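Side-chain contacts in C. albicans actin interacting protein Aip5 (Candida albicans SC5314, PDB 6M4C), which probably promotes actin nucleation within the polarisome complex, a process that enables filamentous growth: residues A[5-10]-A[69-74]; A[13-18]-A[51-56]; A[30-35]-A[40-45]; A[73-76]-A[80-83]. All coordinates share one frame; numbering follows the deposited sequence.

Contact 1: A[5-10]-A[69-74]; sequences KHLESQ and VVRGDD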
loop_
_atom_site.group_PDB
_atom_site.type_symbol
_atom_site.label_atom_id
_atom_site.label_comp_id
_atom_site.label_asym_id
_atom_site.label_seq_id
_atom_site.Cartn_x
_atom_site.Cartn_y
_atom_site.Cartn_z
ATOM N N LYS A 5 9.446 -5.237 -24.089
ATOM C CA LYS A 5 8.239 -5.038 -23.289
ATOM C C LYS A 5 8.428 -3.823 -22.398
ATOM O O LYS A 5 7.967 -2.749 -22.770
ATOM C CB LYS A 5 7.964 -6.199 -22.327
ATOM N N HIS A 6 9.095 -4.027 -21.241
ATOM C CA HIS A 6 9.343 -2.969 -20.267
ATOM C C HIS A 6 8.043 -2.563 -19.567
ATOM O O HIS A 6 8.065 -2.114 -18.418
ATOM C CB HIS A 6 10.082 -1.765 -20.896
ATOM C CG HIS A 6 9.527 -0.412 -20.553
ATOM N ND1 HIS A 6 8.395 0.122 -21.158
ATOM C CD2 HIS A 6 9.957 0.549 -19.704
ATOM C CE1 HIS A 6 8.146 1.328 -20.679
ATOM N NE2 HIS A 6 9.098 1.621 -19.800
ATOM N N LEU A 7 6.920 -2.693 -20.286
ATOM C CA LEU A 7 5.624 -2.515 -19.673
ATOM C C LEU A 7 5.466 -3.589 -18.609
ATOM O O LEU A 7 4.728 -3.405 -17.645
ATOM C CB LEU A 7 4.525 -2.650 -20.728
ATOM C CG LEU A 7 4.144 -1.402 -21.525
ATOM C CD1 LEU A 7 4.834 -0.148 -20.995
ATOM C CD2 LEU A 7 4.457 -1.623 -22.990
ATOM N N GLU A 8 6.163 -4.719 -18.804
ATOM C CA GLU A 8 6.136 -5.786 -17.814
ATOM C C GLU A 8 6.925 -5.356 -16.571
ATOM O O GLU A 8 6.568 -5.690 -15.440
ATOM C CB GLU A 8 6.522 -7.136 -18.429
ATOM C CG GLU A 8 5.534 -7.624 -19.489
ATOM C CD GLU A 8 5.570 -9.061 -19.997
ATOM O OE1 GLU A 8 6.036 -9.956 -19.263
ATOM O OE2 GLU A 8 5.106 -9.287 -21.133
ATOM N N SER A 9 7.957 -4.539 -16.783
ATOM C CA SER A 9 8.846 -4.155 -15.706
ATOM C C SER A 9 8.266 -3.003 -14.884
ATOM O O SER A 9 8.952 -2.432 -14.035
ATOM C CB SER A 9 10.191 -3.784 -16.255
ATOM O OG SER A 9 10.216 -2.390 -16.547
ATOM N N GLN A 10 7.001 -2.659 -15.119
ATOM C CA GLN A 10 6.528 -1.394 -14.593
ATOM C C GLN A 10 5.669 -1.621 -13.357
ATOM O O GLN A 10 4.975 -2.626 -13.266
ATOM C CB GLN A 10 5.800 -0.636 -15.691
ATOM C CG GLN A 10 6.640 0.479 -16.272
ATOM C CD GLN A 10 5.768 1.289 -17.195
ATOM O OE1 GLN A 10 4.623 0.938 -17.476
ATOM N NE2 GLN A 10 6.302 2.402 -17.656
ATOM N N VAL A 69 -6.791 -0.981 -10.773
ATOM C CA VAL A 69 -5.410 -1.316 -11.024
ATOM C C VAL A 69 -4.833 -0.230 -11.906
ATOM O O VAL A 69 -5.465 0.140 -12.876
ATOM C CB VAL A 69 -5.280 -2.672 -11.738
ATOM C CG1 VAL A 69 -3.853 -2.897 -12.207
ATOM C CG2 VAL A 69 -5.749 -3.824 -10.867
ATOM N N VAL A 70 -3.610 0.199 -11.599
ATOM C CA VAL A 70 -2.901 1.176 -12.398
ATOM C C VAL A 70 -1.503 0.635 -12.657
ATOM O O VAL A 70 -0.812 0.201 -11.744
ATOM C CB VAL A 70 -2.803 2.502 -11.628
ATOM C CG1 VAL A 70 -1.741 3.446 -12.187
ATOM C CG2 VAL A 70 -4.156 3.165 -11.462
ATOM N N ARG A 71 -1.078 0.689 -13.909
ATOM C CA ARG A 71 0.275 0.285 -14.212
ATOM C C ARG A 71 1.092 1.556 -14.435
ATOM O O ARG A 71 0.778 2.353 -15.310
ATOM C CB ARG A 71 0.294 -0.726 -15.361
ATOM C CG ARG A 71 1.712 -1.035 -15.808
ATOM C CD ARG A 71 1.905 -1.492 -17.232
ATOM N NE ARG A 71 2.056 -0.408 -18.192
ATOM C CZ ARG A 71 1.154 -0.135 -19.121
ATOM N NH1 ARG A 71 0.054 -0.866 -19.178
ATOM N NH2 ARG A 71 1.345 0.859 -19.971
ATOM N N GLY A 72 2.135 1.735 -13.616
ATOM C CA GLY A 72 2.897 2.969 -13.521
ATOM C C GLY A 72 1.966 4.163 -13.387
ATOM O O GLY A 72 1.237 4.292 -12.403
ATOM N N ASP A 73 1.947 4.981 -14.440
ATOM C CA ASP A 73 1.164 6.198 -14.420
ATOM C C ASP A 73 -0.220 5.952 -15.013
ATOM O O ASP A 73 -1.098 6.789 -14.808
ATOM C CB ASP A 73 1.935 7.369 -15.034
ATOM N N ASP A 74 -0.432 4.781 -15.643
ATOM C CA ASP A 74 -1.516 4.558 -16.602
ATOM C C ASP A 74 -2.638 3.659 -16.068
ATOM O O ASP A 74 -2.538 2.439 -16.127
ATOM C CB ASP A 74 -0.993 3.931 -17.906
ATOM C CG ASP A 74 0.077 4.724 -18.637
ATOM O OD1 ASP A 74 -0.293 5.533 -19.530
ATOM O OD2 ASP A 74 1.266 4.519 -18.325
#

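Contact 2: A[13-18]-A[51-56]; sequences YIFTSL and EEAKKI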
loop_
_atom_site.group_PDB
_atom_site.type_symbol
_atom_site.label_atom_id
_atom_site.label_comp_id
_atom_site.label_asym_id
_atom_site.label_seq_id
_atom_site.Cartn_x
_atom_site.Cartn_y
_atom_site.Cartn_z
ATOM N N TYR A 13 -0.122 -1.175 -9.433
ATOM C CA TYR A 13 -0.692 -0.703 -8.187
ATOM C C TYR A 13 -2.161 -1.055 -8.181
ATOM O O TYR A 13 -2.795 -1.041 -9.236
ATOM C CB TYR A 13 -0.633 0.818 -8.052
ATOM C CG TYR A 13 0.748 1.408 -8.162
ATOM C CD1 TYR A 13 1.674 1.262 -7.149
ATOM C CD2 TYR A 13 1.136 2.100 -9.293
ATOM C CE1 TYR A 13 2.948 1.794 -7.252
ATOM C CE2 TYR A 13 2.412 2.622 -9.419
ATOM C CZ TYR A 13 3.323 2.473 -8.394
ATOM O OH TYR A 13 4.585 2.978 -8.530
ATOM N N ILE A 14 -2.646 -1.394 -6.984
ATOM C CA ILE A 14 -4.053 -1.297 -6.663
ATOM C C ILE A 14 -4.314 0.059 -6.012
ATOM O O ILE A 14 -3.814 0.344 -4.922
ATOM C CB ILE A 14 -4.494 -2.450 -5.762
ATOM C CG1 ILE A 14 -4.339 -3.779 -6.497
ATOM C CG2 ILE A 14 -5.924 -2.227 -5.328
ATOM C CD1 ILE A 14 -5.054 -4.929 -5.850
ATOM N N PHE A 15 -5.098 0.891 -6.714
ATOM C CA PHE A 15 -5.570 2.150 -6.170
ATOM C C PHE A 15 -6.785 1.824 -5.316
ATOM O O PHE A 15 -7.605 0.995 -5.716
ATOM C CB PHE A 15 -5.849 3.147 -7.295
ATOM C CG PHE A 15 -4.646 3.910 -7.802
ATOM C CD1 PHE A 15 -3.376 3.346 -7.809
ATOM C CD2 PHE A 15 -4.778 5.210 -8.252
ATOM C CE1 PHE A 15 -2.278 4.048 -8.296
ATOM C CE2 PHE A 15 -3.677 5.915 -8.729
ATOM C CZ PHE A 15 -2.430 5.338 -8.761
ATOM N N THR A 16 -6.849 2.419 -4.120
ATOM C CA THR A 16 -7.936 2.116 -3.201
ATOM C C THR A 16 -8.045 3.187 -2.113
ATOM O O THR A 16 -7.280 4.161 -2.099
ATOM C CB THR A 16 -7.788 0.718 -2.593
ATOM O OG1 THR A 16 -9.038 0.455 -1.959
ATOM C CG2 THR A 16 -6.674 0.619 -1.572
ATOM N N SER A 17 -9.017 2.988 -1.210
ATOM C CA SER A 17 -9.157 3.852 -0.050
ATOM C C SER A 17 -9.495 3.041 1.196
ATOM O O SER A 17 -10.553 2.430 1.266
ATOM C CB SER A 17 -10.179 4.929 -0.294
ATOM O OG SER A 17 -10.280 5.800 0.822
ATOM N N LEU A 18 -8.601 3.087 2.190
ATOM C CA LEU A 18 -8.807 2.404 3.455
ATOM C C LEU A 18 -9.875 3.130 4.262
ATOM O O LEU A 18 -10.299 2.648 5.304
ATOM C CB LEU A 18 -7.488 2.383 4.228
ATOM C CG LEU A 18 -6.593 1.190 3.931
ATOM C CD1 LEU A 18 -5.910 1.367 2.592
ATOM C CD2 LEU A 18 -5.565 1.025 5.031
ATOM N N GLU A 51 -1.793 12.327 -2.667
ATOM C CA GLU A 51 -2.277 13.339 -3.591
ATOM C C GLU A 51 -1.915 12.920 -5.021
ATOM O O GLU A 51 -2.774 12.879 -5.898
ATOM C CB GLU A 51 -1.778 14.732 -3.168
ATOM N N GLU A 52 -0.648 12.563 -5.263
ATOM C CA GLU A 52 -0.242 12.120 -6.591
ATOM C C GLU A 52 -1.233 11.107 -7.181
ATOM O O GLU A 52 -1.546 11.212 -8.356
ATOM C CB GLU A 52 1.212 11.634 -6.626
ATOM N N ALA A 53 -1.759 10.172 -6.368
ATOM C CA ALA A 53 -2.564 9.040 -6.824
ATOM C C ALA A 53 -4.033 9.404 -7.034
ATOM O O ALA A 53 -4.654 8.935 -7.980
ATOM C CB ALA A 53 -2.444 7.886 -5.860
ATOM N N LYS A 54 -4.593 10.194 -6.117
ATOM C CA LYS A 54 -5.922 10.775 -6.230
ATOM C C LYS A 54 -6.079 11.420 -7.610
ATOM O O LYS A 54 -7.173 11.406 -8.188
ATOM C CB LYS A 54 -6.041 11.853 -5.145
ATOM C CG LYS A 54 -7.438 12.220 -4.660
ATOM C CD LYS A 54 -7.464 13.480 -3.788
ATOM C CE LYS A 54 -6.593 13.436 -2.549
ATOM N NZ LYS A 54 -7.335 12.897 -1.384
ATOM N N LYS A 55 -4.959 11.983 -8.109
ATOM C CA LYS A 55 -4.882 12.794 -9.315
ATOM C C LYS A 55 -4.555 11.938 -10.535
ATOM O O LYS A 55 -4.370 12.468 -11.626
ATOM C CB LYS A 55 -3.859 13.924 -9.143
ATOM N N ILE A 56 -4.471 10.616 -10.363
ATOM C CA ILE A 56 -4.484 9.755 -11.534
ATOM C C ILE A 56 -5.891 9.192 -11.628
ATOM O O ILE A 56 -6.495 9.164 -12.697
ATOM C CB ILE A 56 -3.397 8.657 -11.511
ATOM C CG1 ILE A 56 -1.998 9.211 -11.808
ATOM C CG2 ILE A 56 -3.744 7.515 -12.469
ATOM C CD1 ILE A 56 -1.139 9.432 -10.592
#

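Contact 3: A[30-35]-A[40-45]; sequences NLAAIL and IKFEYR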
loop_
_atom_site.group_PDB
_atom_site.type_symbol
_atom_site.label_atom_id
_atom_site.label_comp_id
_atom_site.label_asym_id
_atom_site.label_seq_id
_atom_site.Cartn_x
_atom_site.Cartn_y
_atom_site.Cartn_z
ATOM N N ASN A 30 -10.439 -9.078 -3.122
ATOM C CA ASN A 30 -10.832 -9.798 -4.321
ATOM C C ASN A 30 -9.922 -9.443 -5.484
ATOM O O ASN A 30 -9.481 -10.317 -6.231
ATOM C CB ASN A 30 -12.264 -9.451 -4.702
ATOM C CG ASN A 30 -13.258 -9.987 -3.698
ATOM O OD1 ASN A 30 -12.924 -10.855 -2.891
ATOM N ND2 ASN A 30 -14.479 -9.480 -3.742
ATOM N N LEU A 31 -9.642 -8.150 -5.622
ATOM C CA LEU A 31 -8.754 -7.689 -6.679
ATOM C C LEU A 31 -7.319 -8.190 -6.466
ATOM O O LEU A 31 -6.624 -8.517 -7.433
ATOM C CB LEU A 31 -8.848 -6.159 -6.755
ATOM C CG LEU A 31 -8.272 -5.506 -8.006
ATOM C CD1 LEU A 31 -9.010 -5.951 -9.260
ATOM C CD2 LEU A 31 -8.361 -3.997 -7.871
ATOM N N ALA A 32 -6.868 -8.249 -5.202
ATOM C CA ALA A 32 -5.516 -8.696 -4.913
ATOM C C ALA A 32 -5.409 -10.189 -5.205
ATOM O O ALA A 32 -4.389 -10.655 -5.712
ATOM C CB ALA A 32 -5.155 -8.389 -3.489
ATOM N N ALA A 33 -6.481 -10.924 -4.885
ATOM C CA ALA A 33 -6.522 -12.366 -5.088
ATOM C C ALA A 33 -6.334 -12.677 -6.572
ATOM O O ALA A 33 -5.546 -13.545 -6.945
ATOM C CB ALA A 33 -7.831 -12.893 -4.565
ATOM N N ILE A 34 -7.042 -11.932 -7.429
ATOM C CA ILE A 34 -6.868 -12.108 -8.857
ATOM C C ILE A 34 -5.424 -11.803 -9.241
ATOM O O ILE A 34 -4.870 -12.462 -10.113
ATOM C CB ILE A 34 -7.812 -11.190 -9.643
ATOM C CG1 ILE A 34 -9.283 -11.558 -9.464
ATOM C CG2 ILE A 34 -7.386 -11.181 -11.106
ATOM C CD1 ILE A 34 -10.222 -10.736 -10.314
ATOM N N LEU A 35 -4.849 -10.738 -8.670
ATOM C CA LEU A 35 -3.545 -10.319 -9.150
ATOM C C LEU A 35 -2.521 -11.376 -8.761
ATOM O O LEU A 35 -1.626 -11.708 -9.549
ATOM C CB LEU A 35 -3.185 -8.920 -8.636
ATOM C CG LEU A 35 -3.858 -7.741 -9.354
ATOM C CD1 LEU A 35 -3.148 -6.437 -9.036
ATOM C CD2 LEU A 35 -3.899 -7.924 -10.871
ATOM N N ILE A 40 1.043 -11.672 -10.506
ATOM C CA ILE A 40 1.304 -10.261 -10.753
ATOM C C ILE A 40 1.590 -9.616 -9.405
ATOM O O ILE A 40 0.728 -9.638 -8.537
ATOM C CB ILE A 40 0.151 -9.589 -11.558
ATOM C CG1 ILE A 40 0.044 -10.140 -12.983
ATOM C CG2 ILE A 40 0.267 -8.067 -11.613
ATOM C CD1 ILE A 40 -1.281 -9.824 -13.611
ATOM N N LYS A 41 2.819 -9.116 -9.216
ATOM C CA LYS A 41 3.167 -8.427 -7.974
ATOM C C LYS A 41 2.518 -7.040 -8.007
ATOM O O LYS A 41 2.285 -6.510 -9.087
ATOM C CB LYS A 41 4.688 -8.455 -7.700
ATOM N N PHE A 42 2.240 -6.454 -6.832
ATOM C CA PHE A 42 1.599 -5.144 -6.758
ATOM C C PHE A 42 1.779 -4.444 -5.401
ATOM O O PHE A 42 1.930 -5.083 -4.368
ATOM C CB PHE A 42 0.120 -5.312 -7.098
ATOM C CG PHE A 42 -0.691 -5.946 -6.005
ATOM C CD1 PHE A 42 -1.258 -5.170 -5.012
ATOM C CD2 PHE A 42 -0.900 -7.314 -5.973
ATOM C CE1 PHE A 42 -2.036 -5.747 -4.015
ATOM C CE2 PHE A 42 -1.660 -7.891 -4.960
ATOM C CZ PHE A 42 -2.220 -7.108 -3.973
ATOM N N GLU A 43 1.753 -3.105 -5.402
ATOM C CA GLU A 43 1.707 -2.317 -4.178
ATOM C C GLU A 43 0.386 -1.556 -4.161
ATOM O O GLU A 43 -0.079 -1.140 -5.219
ATOM C CB GLU A 43 2.829 -1.279 -4.118
ATOM C CG GLU A 43 4.247 -1.804 -4.009
ATOM C CD GLU A 43 5.322 -0.729 -4.137
ATOM O OE1 GLU A 43 5.074 0.409 -3.679
ATOM O OE2 GLU A 43 6.414 -1.020 -4.689
ATOM N N TYR A 44 -0.195 -1.375 -2.963
ATOM C CA TYR A 44 -1.373 -0.546 -2.748
ATOM C C TYR A 44 -1.001 0.941 -2.722
ATOM O O TYR A 44 0.126 1.312 -2.386
ATOM C CB TYR A 44 -2.026 -0.895 -1.417
ATOM C CG TYR A 44 -2.919 -2.104 -1.427
ATOM C CD1 TYR A 44 -4.208 -2.026 -1.918
ATOM C CD2 TYR A 44 -2.507 -3.312 -0.888
ATOM C CE1 TYR A 44 -5.062 -3.117 -1.896
ATOM C CE2 TYR A 44 -3.334 -4.426 -0.884
ATOM C CZ TYR A 44 -4.626 -4.323 -1.376
ATOM O OH TYR A 44 -5.493 -5.383 -1.356
ATOM N N ARG A 45 -1.952 1.790 -3.145
ATOM C CA ARG A 45 -1.853 3.244 -3.046
ATOM C C ARG A 45 -3.158 3.726 -2.428
ATOM O O ARG A 45 -4.226 3.284 -2.866
ATOM C CB ARG A 45 -1.655 3.903 -4.416
ATOM C CG ARG A 45 -0.317 3.608 -5.072
ATOM C CD ARG A 45 0.721 4.610 -4.640
ATOM N NE ARG A 45 1.694 4.694 -5.711
ATOM C CZ ARG A 45 1.525 5.408 -6.819
ATOM N NH1 ARG A 45 0.434 6.139 -6.967
ATOM N NH2 ARG A 45 2.457 5.418 -7.758
#

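Contact 4: A[73-76]-A[80-83]; sequences DDYI and QEIE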
loop_
_atom_site.group_PDB
_atom_site.type_symbol
_atom_site.label_atom_id
_atom_site.label_comp_id
_atom_site.label_asym_id
_atom_site.label_seq_id
_atom_site.Cartn_x
_atom_site.Cartn_y
_atom_site.Cartn_z
ATOM N N ASP A 73 1.947 4.981 -14.440
ATOM C CA ASP A 73 1.164 6.198 -14.420
ATOM C C ASP A 73 -0.220 5.952 -15.013
ATOM O O ASP A 73 -1.098 6.789 -14.808
ATOM C CB ASP A 73 1.935 7.369 -15.034
ATOM N N ASP A 74 -0.432 4.781 -15.643
ATOM C CA ASP A 74 -1.516 4.558 -16.602
ATOM C C ASP A 74 -2.638 3.659 -16.068
ATOM O O ASP A 74 -2.538 2.439 -16.127
ATOM C CB ASP A 74 -0.993 3.931 -17.906
ATOM C CG ASP A 74 0.077 4.724 -18.637
ATOM O OD1 ASP A 74 -0.293 5.533 -19.530
ATOM O OD2 ASP A 74 1.266 4.519 -18.325
ATOM N N TYR A 75 -3.758 4.245 -15.632
ATOM C CA TYR A 75 -4.991 3.501 -15.374
ATOM C C TYR A 75 -5.153 2.333 -16.357
ATOM O O TYR A 75 -4.697 2.400 -17.503
ATOM C CB TYR A 75 -6.196 4.440 -15.461
ATOM C CG TYR A 75 -7.533 3.798 -15.217
ATOM C CD1 TYR A 75 -8.218 3.146 -16.234
ATOM C CD2 TYR A 75 -8.114 3.830 -13.956
ATOM C CE1 TYR A 75 -9.465 2.579 -16.009
ATOM C CE2 TYR A 75 -9.356 3.263 -13.713
ATOM C CZ TYR A 75 -10.040 2.639 -14.745
ATOM O OH TYR A 75 -11.242 2.033 -14.480
ATOM N N ILE A 76 -5.831 1.270 -15.897
ATOM C CA ILE A 76 -5.939 0.002 -16.606
ATOM C C ILE A 76 -7.389 -0.415 -16.495
ATOM O O ILE A 76 -8.096 -0.631 -17.482
ATOM C CB ILE A 76 -5.042 -1.072 -15.949
ATOM C CG1 ILE A 76 -3.554 -0.752 -16.068
ATOM C CG2 ILE A 76 -5.357 -2.500 -16.374
ATOM C CD1 ILE A 76 -3.025 -0.789 -17.471
ATOM N N GLN A 80 -14.258 -3.891 -11.392
ATOM C CA GLN A 80 -15.261 -4.547 -12.214
ATOM C C GLN A 80 -14.629 -4.933 -13.552
ATOM O O GLN A 80 -14.683 -6.086 -13.979
ATOM C CB GLN A 80 -16.492 -3.645 -12.360
ATOM C CG GLN A 80 -17.650 -4.276 -13.129
ATOM C CD GLN A 80 -18.202 -5.526 -12.486
ATOM O OE1 GLN A 80 -19.071 -5.477 -11.606
ATOM N NE2 GLN A 80 -17.706 -6.666 -12.949
ATOM N N GLU A 81 -14.030 -3.937 -14.206
ATOM C CA GLU A 81 -13.333 -4.149 -15.456
ATOM C C GLU A 81 -12.375 -5.333 -15.340
ATOM O O GLU A 81 -12.453 -6.238 -16.164
ATOM C CB GLU A 81 -12.584 -2.875 -15.818
ATOM C CG GLU A 81 -13.481 -1.788 -16.372
ATOM C CD GLU A 81 -12.744 -0.485 -16.623
ATOM O OE1 GLU A 81 -11.892 -0.426 -17.545
ATOM O OE2 GLU A 81 -12.991 0.450 -15.867
ATOM N N ILE A 82 -11.476 -5.301 -14.333
ATOM C CA ILE A 82 -10.494 -6.346 -14.053
ATOM C C ILE A 82 -11.167 -7.709 -13.882
ATOM O O ILE A 82 -10.742 -8.672 -14.526
ATOM C CB ILE A 82 -9.573 -6.007 -12.866
ATOM C CG1 ILE A 82 -8.746 -4.748 -13.146
ATOM C CG2 ILE A 82 -8.664 -7.188 -12.568
ATOM C CD1 ILE A 82 -7.833 -4.844 -14.365
ATOM N N GLU A 83 -12.209 -7.772 -13.032
ATOM C CA GLU A 83 -13.059 -8.950 -12.898
ATOM C C GLU A 83 -13.479 -9.419 -14.287
ATOM O O GLU A 83 -13.396 -10.607 -14.562
ATOM C CB GLU A 83 -14.291 -8.723 -12.016
#

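Contact 1: A[5-10]-A[69-74]
The backbones come closest at Gln10 and Gly72, whose CA atoms are 5.8 Å apart; there the type I turn 7-10 lies beside the type II' turn 71-74. The second turn is the tip of the beta-hairpin formed by strands 68-71 and 74-78 in the thioredoxin-like sheet, closed by backbone bonds in both directions between Arg71 and Asp74; the first leads into strand 12-16, the other neighbour of strand 68-71.

Arg71 carries the contact. Its CG stands anti to the backbone N, and a bend at chi3 (87°) turns the guanidinium toward the loop. There Leu7 lies against one face, its CG above the plane but displaced toward the rim, while Leu7 CD1 comes to 3.8 Å from Arg71 NH2. Leu7 O also meets the arginine's aliphatic part, 3.4 Å from Arg71 CD. At the far end of the arginine side chain, Arg71 NH1 is hydrogen-bonded to Leu95 O, which ties the group to helix 91-96. Gln10, extended beyond CG, comes at the guanidinium edge: Arg71 NE donates to Gln10 OE1 at 3.0 Å, with the amide and guanidinium planes only 13° apart.

Contact 2: A[13-18]-A[51-56]
In the thioredoxin-like fold of this chain, Phe15 of the inner strand 12-16 projects from one face of the sheet to meet Ala53 and Ile56 of helix 51-60, while its neighbour Ile14 packs against helix 22-36 on the opposite face. Strand and helix come within 7.5 Å between Phe15 CA and Ala53 CA, and a single ring spans the gap. Phe15 CG lies anti to the carbonyl carbon (chi1 -83°), which sends the ring toward the helix with its CE2 corner leading.

CE2 reaches the Ala53 methyl group, 3.7 Å from CB, and Phe15 CZ lies almost as near to the same carbon. Ala53 O also approaches this corner, 3.3 Å from Phe15 CE2 and at an oblique angle to the ring, but its hydrogen bond is made within the helix, with Ile56 N at 2.9 Å. One turn on, Ile56 adds the branched part of its side chain, with CB 3.9 Å from Phe15 CE2 and CG2 slightly farther away. Leu47, whose O accepts a hydrogen bond from Lys54 NZ, touches both Phe15 and Ala53, and Arg45 of strand 43-46 does likewise, continuing the packing layer along the sheet.

The link is thus largely apolar, apart from the carbonyl oxygen of Ala53 near the ring: the small alanine lets the helix come close, and between these two segments the packing rests on shape and burial.

Contact 3: A[30-35]-A[40-45]
Phe42 reaches toward the helix with its ring aslant, meeting Ala32 at its outer end and Leu35 nearer its root. Its CG sits between the backbone N and the carbonyl carbon (chi1 74°), and this swings CZ to the Ala32 methyl, 3.2 Å from CB. Leu35 crosses the ring obliquely: both its CB and its CD1 lie 3.9 Å from Phe42 CD2. Tyr44, two residues further on, turns a face to the same phenylalanine, with Phe42 CE1 above the tyrosine plane toward its rim, so that the Phe42 edge is set against the Tyr44 face. The Tyr44 hydroxyl also reaches Ala32, with OH 3.7 Å from CB, and bonds weakly to Ser28 O in the preceding turn of the helix.

These contacts join the helix of a beta-alpha-beta crossover, helix 22-36, to the chain leading into strand 43-46 and to Tyr44 on it; this strand runs parallel to strand 12-16, whose Ile14 packs on both aromatic rings. In the second subunit, Thr49 packs on Phe42 and Leu18 on Tyr44. Just beyond the helix end, Ile40 N donates to Leu35 O at 2.8 Å, and Leu35 CD2 and Ile40 CG2 lie 4.2 Å apart.

Contact 4: A[73-76]-A[80-83]
Tyr75 meets Glu81, and Ile76 packs on Ile82, so the contact has a polar half and an apolar half; it forms where the hairpin's second strand, 74-78, runs directly into helix 79-87 of the thioredoxin-like fold. Tyr75 holds CG anti to the backbone N (chi1 180°), which stretches the ring along the strand's flank and delivers its hydroxyl to the helix. Glu81 answers with a chain extended beyond CG, crossing the tyrosine at about a right angle. Its carboxylate arrives at the ring's edge, OE2 near the ring plane, with the two planes 43° apart. Tyr75 OH donates to Glu81 OE2 at 2.7 Å, although the placement of that oxygen is less certain. The other oxygen turns back toward the strand, where Glu81 OE1 lies 3.8 Å from Ile76 O without a bond. A long, weak ion pair links Glu81 OE2 to Lys64 NZ.

The two isoleucines share nearly the same rotamer but meet through different branches: Ile76 offers its short branch and Ile82 the end of its long one, with Ile76 CG2 4.0 Å from Ile82 CD1. Ile82 also rests on Val69 of strand 68-71, while Ile76 touches Arg71 of that strand and Thr98 at the C terminus. Strand 74-78, outermost in this chain's sheet, thus meets helix 79-87 through Ile76 and the Tyr75 hydroxyl, and Trp57 of helix 51-60 through the Tyr75 ring.

Overall arrangement
From the N terminus, the loop ahead of strand 12-16 opens the longest closure: contact 1 joins it to the hairpin turn after strand 68-71, and contacts 2 and 3 nest inside the enclosed chain. Contact 2 starts on strand 12-16 and closes at helix 51-60, enclosing contact 3, a short closure between helix 22-36 and the chain leading into strand 43-46. Contact 4 begins on Asp73 and Asp74, where contact 1 ends, and follows contacts 2 and 3 in series. All four reach one mixed sheet: contact 2 fixes a helix to one face, and contact 3 meets contact 4 on the other, where Leu31 packs on Ile82.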